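Local atomic coordinates of trans-isoprenyl diphosphate synthase (Caulobacter crescentus, PDB entry 3OYR), a protein that probably builds all-trans-octaprenyl diphosphate from farnesyl diphosphate and isopentenyl diphosphate, supplying the precursor of the isoprenoid quinone side chain. Residues E58-A63 with Q112-K117; L235-A240 with D250-G255. All blocks are in the same frame, centred on the assembly; numbering follows the deposited sequence.

Contact 1: residues E58-A63 with Q112-K117; sequences EHLIAA and QLRRGK. With DMA (dimethylallyl diphosphate), chain D; DMA (dimethylallyl diphosphate), chain G.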
loop_
_atom_site.group_PDB
_atom_site.type_symbol
_atom_site.label_atom_id
_atom_site.label_comp_id
_atom_site.label_asym_id
_atom_site.label_seq_id
_atom_site.Cartn_x
_atom_site.Cartn_y
_atom_site.Cartn_z
ATOM N N GLU B 58 -4.299 -3.515 -15.429
ATOM C CA GLU B 58 -4.114 -4.455 -16.537
ATOM C C GLU B 58 -2.941 -4.077 -17.432
ATOM O O GLU B 58 -2.303 -4.952 -18.002
ATOM C CB GLU B 58 -5.384 -4.616 -17.390
ATOM C CG GLU B 58 -5.452 -5.962 -18.132
ATOM C CD GLU B 58 -6.161 -5.884 -19.478
ATOM O OE1 GLU B 58 -7.357 -5.520 -19.510
ATOM O OE2 GLU B 58 -5.524 -6.208 -20.508
ATOM N N HIS B 59 -2.638 -2.785 -17.542
ATOM C CA HIS B 59 -1.469 -2.363 -18.306
ATOM C C HIS B 59 -0.218 -3.066 -17.743
ATOM O O HIS B 59 0.586 -3.593 -18.508
ATOM C CB HIS B 59 -1.327 -0.844 -18.280
ATOM C CG HIS B 59 -0.053 -0.331 -18.889
ATOM N ND1 HIS B 59 0.051 0.012 -20.222
ATOM C CD2 HIS B 59 1.160 -0.072 -18.341
ATOM C CE1 HIS B 59 1.274 0.444 -20.472
ATOM N NE2 HIS B 59 1.970 0.397 -19.350
ATOM N N LEU B 60 -0.101 -3.124 -16.411
ATOM C CA LEU B 60 1.022 -3.805 -15.759
ATOM C C LEU B 60 0.896 -5.338 -15.684
ATOM O O LEU B 60 1.838 -6.057 -16.052
ATOM C CB LEU B 60 1.289 -3.211 -14.369
ATOM C CG LEU B 60 2.517 -3.748 -13.608
ATOM C CD1 LEU B 60 3.768 -3.750 -14.477
ATOM C CD2 LEU B 60 2.781 -2.926 -12.370
ATOM N N ILE B 61 -0.249 -5.822 -15.206
ATOM C CA ILE B 61 -0.468 -7.236 -14.988
ATOM C C ILE B 61 -0.460 -8.040 -16.298
ATOM O O ILE B 61 0.263 -9.037 -16.409
ATOM C CB ILE B 61 -1.756 -7.490 -14.159
ATOM C CG1 ILE B 61 -1.636 -6.879 -12.749
ATOM C CG2 ILE B 61 -2.060 -8.985 -14.080
ATOM C CD1 ILE B 61 -3.021 -6.649 -12.030
ATOM N N ALA B 62 -1.229 -7.593 -17.294
ATOM C CA ALA B 62 -1.257 -8.266 -18.604
ATOM C C ALA B 62 0.045 -8.127 -19.414
ATOM O O ALA B 62 0.266 -8.908 -20.345
ATOM C CB ALA B 62 -2.491 -7.827 -19.444
ATOM N N ALA B 63 0.907 -7.173 -19.041
ATOM C CA ALA B 63 2.183 -6.937 -19.737
ATOM C C ALA B 63 3.161 -8.115 -19.683
ATOM O O ALA B 63 4.056 -8.234 -20.524
ATOM C CB ALA B 63 2.866 -5.689 -19.197
ATOM N N GLN B 112 11.588 4.001 -16.413
ATOM C CA GLN B 112 10.752 4.321 -17.577
ATOM C C GLN B 112 10.135 3.094 -18.256
ATOM O O GLN B 112 9.166 3.219 -19.003
ATOM C CB GLN B 112 11.530 5.186 -18.574
ATOM C CG GLN B 112 11.989 6.528 -17.977
ATOM C CD GLN B 112 13.009 7.260 -18.840
ATOM O OE1 GLN B 112 13.942 7.875 -18.322
ATOM N NE2 GLN B 112 12.836 7.198 -20.159
ATOM N N LEU B 113 10.665 1.913 -17.949
ATOM C CA LEU B 113 10.228 0.686 -18.573
ATOM C C LEU B 113 9.983 -0.419 -17.528
ATOM O O LEU B 113 10.764 -0.590 -16.600
ATOM C CB LEU B 113 11.295 0.215 -19.565
ATOM C CG LEU B 113 10.854 -0.764 -20.651
ATOM C CD1 LEU B 113 9.978 -0.066 -21.705
ATOM C CD2 LEU B 113 12.070 -1.402 -21.311
ATOM N N ARG B 114 8.904 -1.168 -17.718
ATOM C CA ARG B 114 8.546 -2.271 -16.841
ATOM C C ARG B 114 7.791 -3.305 -17.646
ATOM O O ARG B 114 6.758 -2.986 -18.261
ATOM C CB ARG B 114 7.692 -1.787 -15.654
ATOM C CG ARG B 114 7.074 -2.943 -14.841
ATOM C CD ARG B 114 8.108 -3.708 -14.031
ATOM N NE ARG B 114 8.683 -2.851 -13.003
ATOM C CZ ARG B 114 9.718 -3.170 -12.228
ATOM N NH1 ARG B 114 10.314 -4.358 -12.333
ATOM N NH2 ARG B 114 10.139 -2.289 -11.326
ATOM N N ARG B 115 8.322 -4.530 -17.648
ATOM C CA ARG B 115 7.741 -5.663 -18.374
ATOM C C ARG B 115 7.548 -5.363 -19.874
ATOM O O ARG B 115 6.579 -5.822 -20.497
ATOM C CB ARG B 115 6.428 -6.140 -17.720
ATOM C CG ARG B 115 6.584 -6.738 -16.321
ATOM C CD ARG B 115 5.212 -7.085 -15.711
ATOM N NE ARG B 115 5.331 -7.776 -14.412
ATOM C CZ ARG B 115 4.328 -7.981 -13.559
ATOM N NH1 ARG B 115 4.561 -8.628 -12.413
ATOM N NH2 ARG B 115 3.092 -7.539 -13.832
ATOM N N GLY B 116 8.466 -4.581 -20.443
ATOM C CA GLY B 116 8.458 -4.303 -21.878
ATOM C C GLY B 116 7.586 -3.128 -22.294
ATOM O O GLY B 116 7.648 -2.698 -23.446
ATOM N N LYS B 117 6.765 -2.626 -21.369
ATOM C CA LYS B 117 5.882 -1.487 -21.626
ATOM C C LYS B 117 6.404 -0.270 -20.868
ATOM O O LYS B 117 7.191 -0.404 -19.922
ATOM C CB LYS B 117 4.434 -1.784 -21.191
ATOM C CG LYS B 117 3.662 -2.795 -22.058
ATOM C CD LYS B 117 2.186 -2.816 -21.638
ATOM C CE LYS B 117 1.422 -4.031 -22.169
ATOM N NZ LYS B 117 0.164 -4.303 -21.381
HETATM C C1 DMA D . 10.802 -7.437 -9.993
HETATM O O1 DMA D . 10.315 -8.776 -9.824
HETATM C C2 DMA D . 10.984 -7.179 -8.540
HETATM C C3 DMA D . 12.152 -7.375 -7.923
HETATM C C4 DMA D . 13.415 -7.741 -8.657
HETATM C C5 DMA D . 12.168 -7.177 -6.439
HETATM P PA DMA D . 10.302 -9.938 -10.930
HETATM O O1A DMA D . 9.760 -11.229 -10.350
HETATM O O2A DMA D . 11.670 -10.015 -11.548
HETATM O O3A DMA D . 9.251 -9.229 -11.941
HETATM P PB DMA D . 8.054 -9.887 -12.821
HETATM O O1B DMA D . 6.889 -10.077 -11.869
HETATM O O2B DMA D . 7.872 -8.718 -13.766
HETATM O O3B DMA D . 8.538 -11.168 -13.444
HETATM C C1 DMA G . 13.144 -3.738 -5.547
HETATM O O1 DMA G . 14.143 -4.181 -6.458
HETATM C C2 DMA G . 11.793 -3.577 -6.171
HETATM C C3 DMA G . 10.667 -3.963 -5.561
HETATM C C4 DMA G . 10.626 -4.590 -4.203
HETATM C C5 DMA G . 9.385 -3.744 -6.294
HETATM P PA DMA G . 14.657 -3.374 -7.778
HETATM O O1A DMA G . 16.026 -3.932 -8.023
HETATM O O2A DMA G . 14.444 -1.888 -7.677
HETATM O O3A DMA G . 13.631 -4.015 -8.851
HETATM P PB DMA G . 13.477 -3.593 -10.404
HETATM O O1B DMA G . 12.504 -4.668 -10.812
HETATM O O2B DMA G . 14.863 -3.692 -10.996
HETATM O O3B DMA G . 12.958 -2.174 -10.441
#

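Contact 2: residues L235-A240 with D250-G255; sequences LDYGGA and DDFREG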
loop_
_atom_site.group_PDB
_atom_site.type_symbol
_atom_site.label_atom_id
_atom_site.label_comp_id
_atom_site.label_asym_id
_atom_site.label_seq_id
_atom_site.Cartn_x
_atom_site.Cartn_y
_atom_site.Cartn_z
ATOM N N LEU B 235 22.076 -8.668 -13.133
ATOM C CA LEU B 235 21.376 -8.427 -14.407
ATOM C C LEU B 235 21.217 -6.943 -14.752
ATOM O O LEU B 235 21.141 -6.578 -15.921
ATOM C CB LEU B 235 20.009 -9.140 -14.443
ATOM C CG LEU B 235 20.052 -10.629 -14.774
ATOM C CD1 LEU B 235 18.678 -11.253 -14.628
ATOM C CD2 LEU B 235 20.607 -10.869 -16.187
ATOM N N ASP B 236 21.186 -6.082 -13.742
ATOM C CA ASP B 236 21.064 -4.657 -13.989
ATOM C C ASP B 236 22.265 -4.098 -14.764
ATOM O O ASP B 236 22.129 -3.165 -15.554
ATOM C CB ASP B 236 20.880 -3.885 -12.692
ATOM C CG ASP B 236 20.049 -2.615 -12.888
ATOM O OD1 ASP B 236 18.849 -2.725 -13.218
ATOM O OD2 ASP B 236 20.597 -1.509 -12.716
ATOM N N TYR B 237 23.435 -4.674 -14.530
ATOM C CA TYR B 237 24.625 -4.292 -15.275
ATOM C C TYR B 237 24.812 -5.157 -16.517
ATOM O O TYR B 237 25.039 -4.631 -17.600
ATOM C CB TYR B 237 25.861 -4.314 -14.362
ATOM C CG TYR B 237 25.858 -3.172 -13.371
ATOM C CD1 TYR B 237 26.334 -1.913 -13.739
ATOM C CD2 TYR B 237 25.340 -3.330 -12.081
ATOM C CE1 TYR B 237 26.321 -0.849 -12.855
ATOM C CE2 TYR B 237 25.333 -2.268 -11.181
ATOM C CZ TYR B 237 25.832 -1.026 -11.589
ATOM O OH TYR B 237 25.842 0.046 -10.742
ATOM N N GLY B 238 24.667 -6.469 -16.362
ATOM C CA GLY B 238 24.988 -7.425 -17.417
ATOM C C GLY B 238 23.892 -7.859 -18.377
ATOM O O GLY B 238 24.174 -8.542 -19.363
ATOM N N GLY B 239 22.644 -7.483 -18.106
ATOM C CA GLY B 239 21.520 -7.911 -18.954
ATOM C C GLY B 239 21.191 -6.962 -20.094
ATOM O O GLY B 239 21.664 -5.828 -20.127
ATOM N N ALA B 240 20.372 -7.426 -21.032
ATOM C CA ALA B 240 19.885 -6.562 -22.113
ATOM C C ALA B 240 18.463 -6.126 -21.829
ATOM O O ALA B 240 17.624 -6.938 -21.421
ATOM C CB ALA B 240 19.949 -7.270 -23.450
ATOM N N ASP B 250 19.457 1.127 -14.608
ATOM C CA ASP B 250 18.617 1.914 -13.688
ATOM C C ASP B 250 19.305 2.199 -12.347
ATOM O O ASP B 250 19.293 3.339 -11.918
ATOM C CB ASP B 250 17.236 1.274 -13.462
ATOM C CG ASP B 250 16.209 1.676 -14.527
ATOM O OD1 ASP B 250 16.538 2.516 -15.399
ATOM O OD2 ASP B 250 15.067 1.150 -14.485
ATOM N N ASP B 251 19.920 1.184 -11.722
ATOM C CA ASP B 251 20.620 1.359 -10.433
ATOM C C ASP B 251 21.738 2.387 -10.578
ATOM O O ASP B 251 21.802 3.343 -9.801
ATOM C CB ASP B 251 21.211 0.044 -9.883
ATOM C CG ASP B 251 20.145 -1.032 -9.578
ATOM O OD1 ASP B 251 18.960 -0.708 -9.313
ATOM O OD2 ASP B 251 20.516 -2.226 -9.605
ATOM N N PHE B 252 22.590 2.193 -11.588
ATOM C CA PHE B 252 23.694 3.103 -11.847
ATOM C C PHE B 252 23.221 4.537 -12.094
ATOM O O PHE B 252 23.718 5.468 -11.460
ATOM C CB PHE B 252 24.597 2.619 -12.996
ATOM C CG PHE B 252 25.796 3.507 -13.221
ATOM C CD1 PHE B 252 26.880 3.465 -12.342
ATOM C CD2 PHE B 252 25.824 4.416 -14.278
ATOM C CE1 PHE B 252 27.982 4.306 -12.513
ATOM C CE2 PHE B 252 26.923 5.260 -14.466
ATOM C CZ PHE B 252 28.009 5.200 -13.585
ATOM N N ARG B 253 22.253 4.709 -12.989
ATOM C CA ARG B 253 21.697 6.031 -13.261
ATOM C C ARG B 253 20.906 6.672 -12.094
ATOM O O ARG B 253 20.796 7.896 -12.035
ATOM C CB ARG B 253 20.897 6.027 -14.575
ATOM C CG ARG B 253 21.785 6.160 -15.817
ATOM C CD ARG B 253 21.006 6.130 -17.130
ATOM N NE ARG B 253 20.915 4.780 -17.685
ATOM C CZ ARG B 253 19.879 3.960 -17.519
ATOM N NH1 ARG B 253 18.821 4.342 -16.815
ATOM N NH2 ARG B 253 19.897 2.752 -18.063
ATOM N N GLU B 254 20.389 5.860 -11.165
ATOM C CA GLU B 254 19.756 6.365 -9.922
ATOM C C GLU B 254 20.793 6.729 -8.858
ATOM O O GLU B 254 20.464 7.361 -7.854
ATOM C CB GLU B 254 18.792 5.327 -9.312
ATOM C CG GLU B 254 17.424 5.214 -9.982
ATOM C CD GLU B 254 16.847 3.783 -9.966
ATOM O OE1 GLU B 254 16.205 3.398 -10.971
ATOM O OE2 GLU B 254 17.028 3.041 -8.967
ATOM N N GLY B 255 22.034 6.301 -9.062
ATOM C CA GLY B 255 23.090 6.486 -8.064
ATOM C C GLY B 255 22.923 5.514 -6.915
ATOM O O GLY B 255 23.314 5.792 -5.778
HETATM O O HOH W 1 17.149 -1.985 -10.959
HETATM O O HOH W 2 22.926 -0.305 -12.913
#

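Contact 1: residues E58-A63 with Q112-K117
Arg115 passes Ala63 and Leu60 on its way to a bound dimethylallyl diphosphate. Its CB rests against Ala63 CB at 3.9 Å. From there CG turns anti to the carbonyl carbon (chi1 -66°) and the chain runs extended to NE, which carries the guanidinium out to the ligand of chain D. CD packs on Leu60 CD1 at 3.8 Å, the two side chains meeting at about a right angle. At the tip, NE gives a nearly straight bond (177°) to ligand O2B, while NH1 holds O1B, so two N-H groups grip the terminal phosphate along one edge. NH2 turns back to Leu60 O at 2.9 Å; the oxygen lies in the guanidinium plane, although the donor stands above the carbonyl plane. With NE, NH1 and NH2 all engaged, the group's rotation is fixed. Arg114, bent at chi2 and chi3, touches Leu60 CD1 with its CG at 3.4 Å and sends NH1 and NH2 to O1B and O3B of the second diphosphate, chain G. Lys117 and His59 lie alongside one another, pointing opposite ways: Lys117 CD sits over one face of the imidazole, a CH-pi contact 3.9 Å from the ring centroid, and NZ reaches a lone pair of His59 O at 3.0 Å. His59 NE2 is hydrogen-bonded to Val118 O. Arg114-Lys117 form the type I' turn of a beta hairpin joining strands 113-114 and 117-118, set beside helix 52-61; helix 87-109 packs against Leu60 through Thr99 and Leu103, and its Asp106 forms a salt bridge with Arg114.

Contact 2: residues L235-A240 with D250-G255
The carboxylates of Asp236 and Asp251 stack, their planes 29° apart, with Asp236 OD2 only 3.2 Å from Asp251 OD2. Both oxygens are acceptors, so this approach is no bond; it is probably offset by the backbone N of Asp251, which meets Asp236 OD2 on its syn side at 2.9 Å. The donor stands 22° out of the carboxylate plane. Water 2 donates a hydrogen bond to the same OD2 at 2.6 Å and accepts one from Phe252 N, so two amides in the first turn of helix 250-254 are served by one oxygen, directly and through water. Water 1 lies close to both Asp236 OD1 and Asp251 OD1. Asp232 and Asp236 are the first and last aspartates of the second DDxxD motif of trans-prenyl synthases, on helix 211-238; Asp236 has been seen to bind calcium in this protein, though in this chain it does not, its side chain and a bound calcium ion being about 4 Å apart at their nearest atoms. Replacing Asp236 with alanine removes the carboxylate, which is likely to leave Asp251 N and water 2 without this acceptor and the second calcium site without one of its aspartates. One residue further along each segment, Tyr237 and Phe252 meet at about a right angle. Phe252 CG, anti to the backbone N (chi1 -176°), swings the ring onward to helices 273-281 and 287-299, leaving its CB 3.6 Å from Tyr237 OH. That hydroxyl lies near the plane of the Phe252 ring, at its edge, and Tyr237 CE1 packs on the same CB at 3.9 Å. Water 2 sits over one face of the tyrosine. Within helix 250-254, Arg253 NH1 makes a salt bridge with Asp250 OD1, whose other oxygen, OD2, is hydrogen-bonded to Ser111 OG.

Both segments of contact 1 precede those of contact 2 along the chain, and all four belong to the polyprenyl synthetase fold. The contact centres are 18 Å apart and their nearest atoms about 5 Å, without touching. Helix 87-109, with its DDxxD aspartates Asp105, Asp106 and Asp109, lies near both: Asp106 pairs with Arg114 of contact 1, and the side chain of Asp109 comes within about 6 Å (nearest atoms) of that of Asp251 in contact 2. The segments thus approach one active site from different parts of this largely helical fold. Contact 1 contributes arginines that hold two diphosphates, whereas contact 2 contributes an aspartate of the second metal site, as suits a metal-dependent prenyl transfer.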